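Local atomic coordinates of neurotoxin (PDB entry 3N7L), a protein that probably binds gangliosides on nerve cells, as the receptor-binding domain of a botulinum neurotoxin of the D/C type. Residues M249-Y254 and T415-V420; A68-F73 and G174-K179; F183-I188 and I201-R206. All coordinates share one frame; numbering follows the deposited sequence.

Overall arrangement
The three contacts are buried but differ in how they hold the chain. Interaction 1 lies in the C-terminal trefoil part, where strands 246-251 and 417-421 are neighbours in one sheet, joined by backbone hydrogen bonds with side chains on both faces. Interactions 2 and 3 belong to the N-terminal concanavalin-like part, across the chain's centre from interaction 1, the centres of interactions 2 and 3 lying about 23 Å apart. Interaction 3 joins strands of two facing sheets by apolar side chains. Interaction 2, the farthest of the three from the centre, packs a turn against a loop through aromatic rings, one direct hydrogen bond and a water, and includes partly exposed and exposed residues.

Interaction 1: M249-Y254 and T415-V420; sequences MINVNY and THWVFV
The side-chain amide of Asn251 stands upright on the indole of Trp417, its plane at 90° to the ring and ND2 3.4 Å from CZ2 over one face. The two residues are a non-hydrogen-bonded pair of an antiparallel ladder in the beta-trefoil part of the domain, which brings strand 246-251 beside the C-terminal strand 417-421. CB of Asn251 rests over the six-membered ring of the same indole, a CH-pi contact, while ND2 donates to the backbone O of Ser414 and the indole NE1 to that of Leu377.

On the same face of the sheet as Asn251 and Trp417, Met249 runs alongside Phe419, its CG 3.5 Å from CE2. The Met249 chain then bends at chi3 (103°), which turns the CE methyl to the Trp417 ring, 3.8 Å from CE3; the sulfur makes oblique Met-aromatic contacts with both rings.

Ile250 and Val418 exchange backbone bonds, Ile250 N to Val418 O at 3.0 Å and Val418 N to Ile250 O at 2.8 Å. Their side chains lie on the other face, where Ile250 CD1 meets Val420 CG2 and Val252 CG2 meets Val418 CG2. The ladder closes with Val252 N bonded to His416 O. The type I turn from Asn251 to Tyr254 starts on the last bridged pair, and in it Asn251 OD1 accepts from Asn253 N at 3.0 Å, an Asx turn.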
loop_
_atom_site.group_PDB
_atom_site.type_symbol
_atom_site.label_atom_id
_atom_site.label_comp_id
_atom_site.label_asym_id
_atom_site.label_seq_id
_atom_site.Cartn_x
_atom_site.Cartn_y
_atom_site.Cartn_z
ATOM N N MET A 249 -5.456 11.651 8.730
ATOM C CA MET A 249 -5.871 12.034 7.393
ATOM C C MET A 249 -4.834 12.982 6.826
ATOM O O MET A 249 -4.515 14.009 7.437
ATOM C CB MET A 249 -7.233 12.711 7.451
ATOM C CG MET A 249 -7.896 12.842 6.103
ATOM S SD MET A 249 -9.548 13.495 6.291
ATOM C CE MET A 249 -9.278 15.173 5.795
ATOM N N ILE A 250 -4.318 12.645 5.650
ATOM C CA ILE A 250 -3.276 13.451 5.030
ATOM C C ILE A 250 -3.502 13.625 3.536
ATOM O O ILE A 250 -4.008 12.720 2.870
ATOM C CB ILE A 250 -1.898 12.774 5.222
ATOM C CG1 ILE A 250 -1.728 12.349 6.688
ATOM C CG2 ILE A 250 -0.776 13.728 4.795
ATOM C CD1 ILE A 250 -0.463 11.543 6.944
ATOM N N ASN A 251 -3.123 14.790 3.020
ATOM C CA ASN A 251 -3.256 15.076 1.599
ATOM C C ASN A 251 -1.949 14.668 0.922
ATOM O O ASN A 251 -0.857 14.982 1.409
ATOM C CB ASN A 251 -3.532 16.565 1.372
ATOM C CG ASN A 251 -3.863 16.877 -0.079
ATOM O OD1 ASN A 251 -2.975 16.973 -0.924
ATOM N ND2 ASN A 251 -5.156 17.019 -0.375
ATOM N N VAL A 252 -2.061 13.966 -0.198
ATOM C CA VAL A 252 -0.885 13.503 -0.923
ATOM C C VAL A 252 0.142 14.583 -1.270
ATOM O O VAL A 252 1.330 14.289 -1.372
ATOM C CB VAL A 252 -1.310 12.742 -2.212
ATOM C CG1 VAL A 252 -0.134 12.590 -3.153
ATOM C CG2 VAL A 252 -1.847 11.355 -1.829
ATOM N N ASN A 253 -0.305 15.822 -1.442
ATOM C CA ASN A 253 0.593 16.934 -1.769
ATOM C C ASN A 253 1.281 17.543 -0.557
ATOM O O ASN A 253 2.215 18.333 -0.698
ATOM C CB ASN A 253 -0.173 18.044 -2.487
ATOM C CG ASN A 253 -0.332 17.777 -3.959
ATOM O OD1 ASN A 253 -0.244 16.637 -4.411
ATOM N ND2 ASN A 253 -0.579 18.831 -4.722
ATOM N N TYR A 254 0.814 17.182 0.635
ATOM C CA TYR A 254 1.380 17.719 1.865
ATOM C C TYR A 254 1.595 16.625 2.900
ATOM O O TYR A 254 1.003 16.662 3.981
ATOM C CB TYR A 254 0.455 18.794 2.443
ATOM C CG TYR A 254 0.211 19.961 1.505
ATOM C CD1 TYR A 254 -0.698 19.859 0.449
ATOM C CD2 TYR A 254 0.906 21.159 1.662
ATOM C CE1 TYR A 254 -0.907 20.924 -0.427
ATOM C CE2 TYR A 254 0.709 22.234 0.789
ATOM C CZ TYR A 254 -0.198 22.108 -0.250
ATOM O OH TYR A 254 -0.399 23.168 -1.106
ATOM N N THR A 415 -6.445 16.534 -4.536
ATOM C CA THR A 415 -7.744 16.002 -4.130
ATOM C C THR A 415 -7.596 14.550 -3.678
ATOM O O THR A 415 -8.591 13.878 -3.395
ATOM C CB THR A 415 -8.782 16.056 -5.289
ATOM O OG1 THR A 415 -8.332 15.248 -6.383
ATOM C CG2 THR A 415 -8.965 17.474 -5.771
ATOM N N HIS A 416 -6.355 14.063 -3.621
ATOM C CA HIS A 416 -6.100 12.687 -3.189
ATOM C C HIS A 416 -5.806 12.648 -1.693
ATOM O O HIS A 416 -4.806 13.203 -1.232
ATOM C CB HIS A 416 -4.914 12.076 -3.946
ATOM C CG HIS A 416 -5.127 11.961 -5.425
ATOM N ND1 HIS A 416 -6.308 12.315 -6.043
ATOM C CD2 HIS A 416 -4.295 11.551 -6.412
ATOM C CE1 HIS A 416 -6.193 12.133 -7.346
ATOM N NE2 HIS A 416 -4.982 11.670 -7.596
ATOM N N TRP A 417 -6.678 11.981 -0.941
ATOM C CA TRP A 417 -6.515 11.885 0.500
ATOM C C TRP A 417 -6.140 10.484 0.953
ATOM O O TRP A 417 -6.667 9.487 0.460
ATOM C CB TRP A 417 -7.791 12.336 1.208
ATOM C CG TRP A 417 -8.125 13.773 0.947
ATOM C CD1 TRP A 417 -8.886 14.267 -0.074
ATOM C CD2 TRP A 417 -7.663 14.906 1.690
ATOM N NE1 TRP A 417 -8.925 15.643 -0.013
ATOM C CE2 TRP A 417 -8.183 16.061 1.062
ATOM C CE3 TRP A 417 -6.858 15.060 2.828
ATOM C CZ2 TRP A 417 -7.926 17.353 1.534
ATOM C CZ3 TRP A 417 -6.600 16.344 3.298
ATOM C CH2 TRP A 417 -7.132 17.474 2.651
ATOM N N VAL A 418 -5.220 10.428 1.906
ATOM C CA VAL A 418 -4.742 9.168 2.440
ATOM C C VAL A 418 -5.071 9.031 3.920
ATOM O O VAL A 418 -5.261 10.033 4.611
ATOM C CB VAL A 418 -3.227 9.064 2.251
ATOM C CG1 VAL A 418 -2.692 7.945 3.076
ATOM C CG2 VAL A 418 -2.901 8.845 0.782
ATOM N N PHE A 419 -5.144 7.788 4.395
ATOM C CA PHE A 419 -5.438 7.503 5.794
ATOM C C PHE A 419 -4.419 6.537 6.402
ATOM O O PHE A 419 -4.325 5.376 6.004
ATOM C CB PHE A 419 -6.848 6.923 5.944
ATOM C CG PHE A 419 -7.922 7.825 5.427
ATOM C CD1 PHE A 419 -8.368 7.713 4.115
ATOM C CD2 PHE A 419 -8.455 8.827 6.238
ATOM C CE1 PHE A 419 -9.334 8.590 3.611
ATOM C CE2 PHE A 419 -9.419 9.709 5.747
ATOM C CZ PHE A 419 -9.859 9.588 4.426
ATOM N N VAL A 420 -3.657 7.030 7.368
ATOM C CA VAL A 420 -2.655 6.217 8.036
ATOM C C VAL A 420 -3.226 5.760 9.370
ATOM O O VAL A 420 -3.545 6.579 10.233
ATOM C CB VAL A 420 -1.367 7.017 8.296
ATOM C CG1 VAL A 420 -0.313 6.114 8.943
ATOM C CG2 VAL A 420 -0.849 7.596 6.988
#

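Interaction 2: A68-F73 and G174-K179; sequences AMYESF and GINFSK
Ala68 to Glu71 make a tight turn, closed by Glu71 N bonded to Ala68 O, and Ser72 and Phe73 open strand 72-82, whereas 174-179 is an irregular loop leading into strand 180-187. The backbones stay apart, the nearest CA atoms being those of Met69 and Phe177 at 7.0 Å, and side chains bridge the gap.

Phe177 is the centre of the contact. With CG anti to its carbonyl carbon (chi1 -71°), its ring reaches in between Met69, Tyr70 and Phe73. Its edge points at one face of the Tyr70 ring, the planes at 61° and Phe177 CD2 3.7 Å from Tyr70 CE1, offset toward the rim. Phe73 in turn presents its edge to the face of Phe177, with centroids 5.8 Å apart, so the two T-shaped pairs share one ring. Met69 CB lies 3.5 Å from Phe177 CD2, and the bent Met69 chain sets its sulfur over a face of Phe73, toward the rim. Ile175 CG1 lies over one face of Phe177, again offset to the rim, and Trp103 of strand 102-108 touches both Met69 and Phe177.

The phenol end of Tyr70 ties the cluster to the loop backbone. Its OH accepts from Phe177 N at 3.0 Å, with an N-H...O angle of 157°, and is linked to a water that donates to Phe177 O at 2.8 Å. The hydroxyl thereby engages both the N-H and, through the water, the carbonyl of one residue, while Ile175 O sits at the ring edge, 3.4 Å from CE1 of Tyr70. Together Tyr70, Phe73 and Phe177 form an aromatic cluster at the end of the concanavalin-like beta-sandwich, joining the start of strand 72-82 to the loop before strand 180-187.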
loop_
_atom_site.group_PDB
_atom_site.type_symbol
_atom_site.label_atom_id
_atom_site.label_comp_id
_atom_site.label_asym_id
_atom_site.label_seq_id
_atom_site.Cartn_x
_atom_site.Cartn_y
_atom_site.Cartn_z
ATOM N N ALA A 68 10.558 -26.050 -17.224
ATOM C CA ALA A 68 10.018 -24.694 -17.259
ATOM C C ALA A 68 11.039 -23.597 -16.979
ATOM O O ALA A 68 11.212 -22.681 -17.781
ATOM C CB ALA A 68 8.862 -24.580 -16.275
ATOM N N MET A 69 11.709 -23.704 -15.839
ATOM C CA MET A 69 12.692 -22.721 -15.391
ATOM C C MET A 69 13.845 -22.399 -16.342
ATOM O O MET A 69 14.394 -21.296 -16.300
ATOM C CB MET A 69 13.273 -23.170 -14.052
ATOM C CG MET A 69 12.229 -23.414 -12.980
ATOM S SD MET A 69 11.372 -21.904 -12.529
ATOM C CE MET A 69 12.523 -21.259 -11.300
ATOM N N TYR A 70 14.214 -23.348 -17.195
ATOM C CA TYR A 70 15.329 -23.136 -18.115
ATOM C C TYR A 70 14.980 -22.383 -19.388
ATOM O O TYR A 70 15.854 -22.087 -20.202
ATOM C CB TYR A 70 15.980 -24.481 -18.444
ATOM C CG TYR A 70 16.607 -25.108 -17.223
ATOM C CD1 TYR A 70 17.889 -24.737 -16.804
ATOM C CD2 TYR A 70 15.894 -26.012 -16.437
ATOM C CE1 TYR A 70 18.444 -25.252 -15.629
ATOM C CE2 TYR A 70 16.438 -26.526 -15.259
ATOM C CZ TYR A 70 17.712 -26.139 -14.862
ATOM O OH TYR A 70 18.244 -26.622 -13.687
ATOM N N GLU A 71 13.706 -22.062 -19.564
ATOM C CA GLU A 71 13.291 -21.316 -20.741
ATOM C C GLU A 71 12.698 -19.977 -20.323
ATOM O O GLU A 71 13.391 -18.964 -20.314
ATOM C CB GLU A 71 12.278 -22.121 -21.550
ATOM C CG GLU A 71 12.840 -23.422 -22.087
ATOM C CD GLU A 71 11.886 -24.113 -23.032
ATOM O OE1 GLU A 71 10.763 -24.458 -22.603
ATOM O OE2 GLU A 71 12.260 -24.310 -24.209
ATOM N N SER A 72 11.415 -19.982 -19.976
ATOM C CA SER A 72 10.723 -18.768 -19.546
ATOM C C SER A 72 9.874 -19.045 -18.314
ATOM O O SER A 72 9.236 -20.095 -18.209
ATOM C CB SER A 72 9.812 -18.229 -20.660
ATOM O OG SER A 72 10.545 -17.557 -21.668
ATOM N N PHE A 73 9.867 -18.103 -17.381
ATOM C CA PHE A 73 9.068 -18.257 -16.180
ATOM C C PHE A 73 8.830 -16.899 -15.537
ATOM O O PHE A 73 9.573 -15.945 -15.776
ATOM C CB PHE A 73 9.747 -19.219 -15.197
ATOM C CG PHE A 73 11.041 -18.710 -14.629
ATOM C CD1 PHE A 73 11.047 -17.820 -13.560
ATOM C CD2 PHE A 73 12.257 -19.128 -15.159
ATOM C CE1 PHE A 73 12.245 -17.354 -13.025
ATOM C CE2 PHE A 73 13.462 -18.668 -14.634
ATOM C CZ PHE A 73 13.456 -17.780 -13.564
ATOM N N GLY A 174 25.404 -23.829 -16.620
ATOM C CA GLY A 174 25.740 -24.498 -15.380
ATOM C C GLY A 174 24.729 -24.179 -14.300
ATOM O O GLY A 174 24.647 -24.878 -13.293
ATOM N N ILE A 175 23.952 -23.120 -14.505
ATOM C CA ILE A 175 22.954 -22.744 -13.517
ATOM C C ILE A 175 21.999 -23.916 -13.333
ATOM O O ILE A 175 21.492 -24.489 -14.298
ATOM C CB ILE A 175 22.181 -21.460 -13.937
ATOM C CG1 ILE A 175 21.293 -20.989 -12.780
ATOM C CG2 ILE A 175 21.358 -21.713 -15.197
ATOM C CD1 ILE A 175 20.800 -19.568 -12.934
ATOM N N ASN A 176 21.787 -24.286 -12.078
ATOM C CA ASN A 176 20.922 -25.398 -11.738
ATOM C C ASN A 176 19.819 -24.885 -10.818
ATOM O O ASN A 176 20.077 -24.473 -9.684
ATOM C CB ASN A 176 21.746 -26.481 -11.032
ATOM C CG ASN A 176 21.020 -27.809 -10.941
ATOM O OD1 ASN A 176 19.897 -27.885 -10.451
ATOM N ND2 ASN A 176 21.670 -28.870 -11.407
ATOM N N PHE A 177 18.587 -24.902 -11.311
ATOM C CA PHE A 177 17.463 -24.427 -10.520
ATOM C C PHE A 177 16.992 -25.439 -9.488
ATOM O O PHE A 177 16.890 -26.633 -9.765
ATOM C CB PHE A 177 16.315 -24.014 -11.444
ATOM C CG PHE A 177 16.591 -22.749 -12.202
ATOM C CD1 PHE A 177 16.760 -21.542 -11.525
ATOM C CD2 PHE A 177 16.715 -22.763 -13.588
ATOM C CE1 PHE A 177 17.049 -20.369 -12.216
ATOM C CE2 PHE A 177 17.004 -21.593 -14.290
ATOM C CZ PHE A 177 17.173 -20.395 -13.605
ATOM N N SER A 178 16.720 -24.940 -8.287
ATOM C CA SER A 178 16.262 -25.761 -7.173
ATOM C C SER A 178 14.746 -25.924 -7.181
ATOM O O SER A 178 14.019 -25.057 -7.657
ATOM C CB SER A 178 16.694 -25.121 -5.852
ATOM O OG SER A 178 16.031 -25.714 -4.748
ATOM N N LYS A 179 14.269 -27.043 -6.654
ATOM C CA LYS A 179 12.834 -27.269 -6.600
ATOM C C LYS A 179 12.296 -26.881 -5.228
ATOM O O LYS A 179 11.132 -27.116 -4.915
ATOM C CB LYS A 179 12.508 -28.731 -6.929
ATOM C CG LYS A 179 13.383 -29.759 -6.240
ATOM C CD LYS A 179 13.124 -29.819 -4.756
ATOM C CE LYS A 179 13.718 -31.080 -4.171
ATOM N NZ LYS A 179 13.145 -32.281 -4.836
HETATM O O HOH W 1 16.536 -28.126 -12.055
#

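Interaction 3: F183-I188 and I201-R206; sequences FQMNKI and INMWIR
Strands 183-187 and 202-206 run nearly antiparallel, at 156° between their directions, but their axes approach only to 8.5 Å, because they belong to the two facing sheets of the concanavalin-like sandwich and meet through side chains.

Met185 carries most of the contact. Its side chain extends across the gap and bends at chi3 (82°), bringing SD to 3.6 Å from CB of Met203 and swinging the CE methyl onto Ile201. There CE touches both CG1 and CD1 of the isoleucine, the approach to CD1 being a tight 3.5 Å. Ile201 offers this branch because CG1 sits between its backbone N and carbonyl carbon (chi1 58°), the crowded position, with CD1 extended beyond it toward the Met185 methyl. Met203, two residues on from Ile201 in the same segment, meets Met185 as well: its CG is anti to its backbone N, and its chain also bends at chi3, so that its own CE reaches 3.9 Å from CG of Met185. The two methionines thus cross at an angle, each meeting the other's stem with its sulfur or methyl end.

Farther along, Phe183 and Ile205 meet more loosely, Phe183 CE1 lying 4.3 Å from Ile205 CG2, with the isoleucine oblique to the ring. Phe208 adds an edge-to-face partner for Phe183. Around these side chains, Ile79 of strand 72-82 touches both Met203 and Ile205, and Ile93 of strand 91-93 packs on Met203, so neighbouring strands of both sheets extend the same apolar layer.

The join therefore rests on dispersion and the exclusion of water between buried thioether, methyl and aromatic groups, without a polar pair between the two segments.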
loop_
_atom_site.group_PDB
_atom_site.type_symbol
_atom_site.label_atom_id
_atom_site.label_comp_id
_atom_site.label_asym_id
_atom_site.label_seq_id
_atom_site.Cartn_x
_atom_site.Cartn_y
_atom_site.Cartn_z
ATOM N N PHE A 183 10.805 -19.367 2.331
ATOM C CA PHE A 183 10.377 -18.032 2.743
ATOM C C PHE A 183 10.850 -17.846 4.185
ATOM O O PHE A 183 10.364 -18.517 5.096
ATOM C CB PHE A 183 8.849 -17.915 2.691
ATOM C CG PHE A 183 8.276 -17.946 1.299
ATOM C CD1 PHE A 183 7.845 -16.771 0.681
ATOM C CD2 PHE A 183 8.145 -19.150 0.613
ATOM C CE1 PHE A 183 7.289 -16.799 -0.595
ATOM C CE2 PHE A 183 7.589 -19.187 -0.668
ATOM C CZ PHE A 183 7.161 -18.012 -1.273
ATOM N N GLN A 184 11.808 -16.950 4.389
ATOM C CA GLN A 184 12.339 -16.709 5.723
ATOM C C GLN A 184 13.236 -15.485 5.688
ATOM O O GLN A 184 14.032 -15.314 4.766
ATOM C CB GLN A 184 13.135 -17.934 6.201
ATOM C CG GLN A 184 13.792 -17.775 7.567
ATOM C CD GLN A 184 14.487 -19.050 8.039
ATOM O OE1 GLN A 184 15.377 -19.574 7.368
ATOM N NE2 GLN A 184 14.078 -19.553 9.201
ATOM N N MET A 185 13.100 -14.628 6.691
ATOM C CA MET A 185 13.910 -13.423 6.759
ATOM C C MET A 185 15.258 -13.710 7.410
ATOM O O MET A 185 15.370 -13.789 8.640
ATOM C CB MET A 185 13.157 -12.342 7.522
ATOM C CG MET A 185 11.774 -12.115 6.956
ATOM S SD MET A 185 11.001 -10.662 7.618
ATOM C CE MET A 185 11.749 -9.403 6.587
ATOM N N ASN A 186 16.275 -13.868 6.566
ATOM C CA ASN A 186 17.623 -14.162 7.033
ATOM C C ASN A 186 18.602 -13.036 6.750
ATOM O O ASN A 186 18.805 -12.637 5.603
ATOM C CB ASN A 186 18.136 -15.453 6.399
ATOM C CG ASN A 186 17.256 -16.639 6.712
ATOM O OD1 ASN A 186 16.796 -16.800 7.838
ATOM N ND2 ASN A 186 17.026 -17.487 5.715
ATOM N N LYS A 187 19.207 -12.536 7.820
ATOM C CA LYS A 187 20.175 -11.452 7.735
ATOM C C LYS A 187 21.420 -11.864 6.945
ATOM O O LYS A 187 21.905 -12.987 7.075
ATOM C CB LYS A 187 20.573 -11.021 9.151
ATOM C CG LYS A 187 21.638 -9.932 9.227
ATOM C CD LYS A 187 21.139 -8.597 8.698
ATOM C CE LYS A 187 22.125 -7.474 9.020
ATOM N NZ LYS A 187 23.480 -7.673 8.419
ATOM N N ILE A 188 21.919 -10.955 6.115
ATOM C CA ILE A 188 23.124 -11.199 5.320
ATOM C C ILE A 188 24.227 -10.432 6.029
ATOM O O ILE A 188 24.170 -9.207 6.122
ATOM C CB ILE A 188 22.991 -10.630 3.900
ATOM C CG1 ILE A 188 21.806 -11.274 3.185
ATOM C CG2 ILE A 188 24.284 -10.863 3.125
ATOM C CD1 ILE A 188 21.456 -10.587 1.887
ATOM N N ILE A 201 12.222 -6.645 11.809
ATOM C CA ILE A 201 11.246 -6.343 10.776
ATOM C C ILE A 201 10.306 -7.508 10.484
ATOM O O ILE A 201 10.619 -8.669 10.768
ATOM C CB ILE A 201 11.937 -5.934 9.457
ATOM C CG1 ILE A 201 12.875 -7.047 8.988
ATOM C CG2 ILE A 201 12.710 -4.644 9.656
ATOM C CD1 ILE A 201 13.624 -6.718 7.703
ATOM N N ASN A 202 9.145 -7.184 9.923
ATOM C CA ASN A 202 8.157 -8.194 9.562
ATOM C C ASN A 202 7.879 -8.149 8.070
ATOM O O ASN A 202 8.100 -7.133 7.406
ATOM C CB ASN A 202 6.840 -7.990 10.312
ATOM C CG ASN A 202 6.966 -8.266 11.792
ATOM O OD1 ASN A 202 7.071 -7.348 12.600
ATOM N ND2 ASN A 202 6.968 -9.541 12.154
ATOM N N MET A 203 7.386 -9.270 7.560
ATOM C CA MET A 203 7.058 -9.412 6.158
ATOM C C MET A 203 5.758 -10.190 6.034
ATOM O O MET A 203 5.528 -11.158 6.762
ATOM C CB MET A 203 8.184 -10.155 5.442
ATOM C CG MET A 203 7.875 -10.600 4.026
ATOM S SD MET A 203 9.338 -11.353 3.256
ATOM C CE MET A 203 9.361 -12.943 4.058
ATOM N N TRP A 204 4.903 -9.746 5.121
ATOM C CA TRP A 204 3.627 -10.401 4.867
ATOM C C TRP A 204 3.626 -10.803 3.399
ATOM O O TRP A 204 3.976 -10.000 2.540
ATOM C CB TRP A 204 2.459 -9.445 5.110
ATOM C CG TRP A 204 2.224 -9.065 6.539
ATOM C CD1 TRP A 204 1.334 -9.633 7.408
ATOM C CD2 TRP A 204 2.866 -8.010 7.256
ATOM N NE1 TRP A 204 1.382 -8.991 8.622
ATOM C CE2 TRP A 204 2.316 -7.990 8.556
ATOM C CE3 TRP A 204 3.859 -7.076 6.926
ATOM C CZ2 TRP A 204 2.725 -7.069 9.529
ATOM C CZ3 TRP A 204 4.265 -6.160 7.893
ATOM C CH2 TRP A 204 3.696 -6.166 9.181
ATOM N N ILE A 205 3.239 -12.042 3.111
ATOM C CA ILE A 205 3.183 -12.514 1.735
ATOM C C ILE A 205 1.787 -13.021 1.440
ATOM O O ILE A 205 1.138 -13.621 2.295
ATOM C CB ILE A 205 4.178 -13.656 1.473
ATOM C CG1 ILE A 205 5.614 -13.138 1.582
ATOM C CG2 ILE A 205 3.919 -14.263 0.098
ATOM C CD1 ILE A 205 5.957 -12.063 0.569
ATOM N N ARG A 206 1.339 -12.801 0.215
ATOM C CA ARG A 206 0.011 -13.212 -0.185
ATOM C C ARG A 206 0.013 -13.640 -1.659
ATOM O O ARG A 206 0.616 -12.979 -2.497
ATOM C CB ARG A 206 -0.934 -12.028 0.051
ATOM C CG ARG A 206 -2.267 -12.150 -0.593
ATOM C CD ARG A 206 -2.767 -10.800 -1.041
ATOM N NE ARG A 206 -3.574 -11.002 -2.229
ATOM C CZ ARG A 206 -4.293 -10.075 -2.840
ATOM N NH1 ARG A 206 -4.971 -10.425 -3.917
ATOM N NH2 ARG A 206 -4.343 -8.829 -2.392
#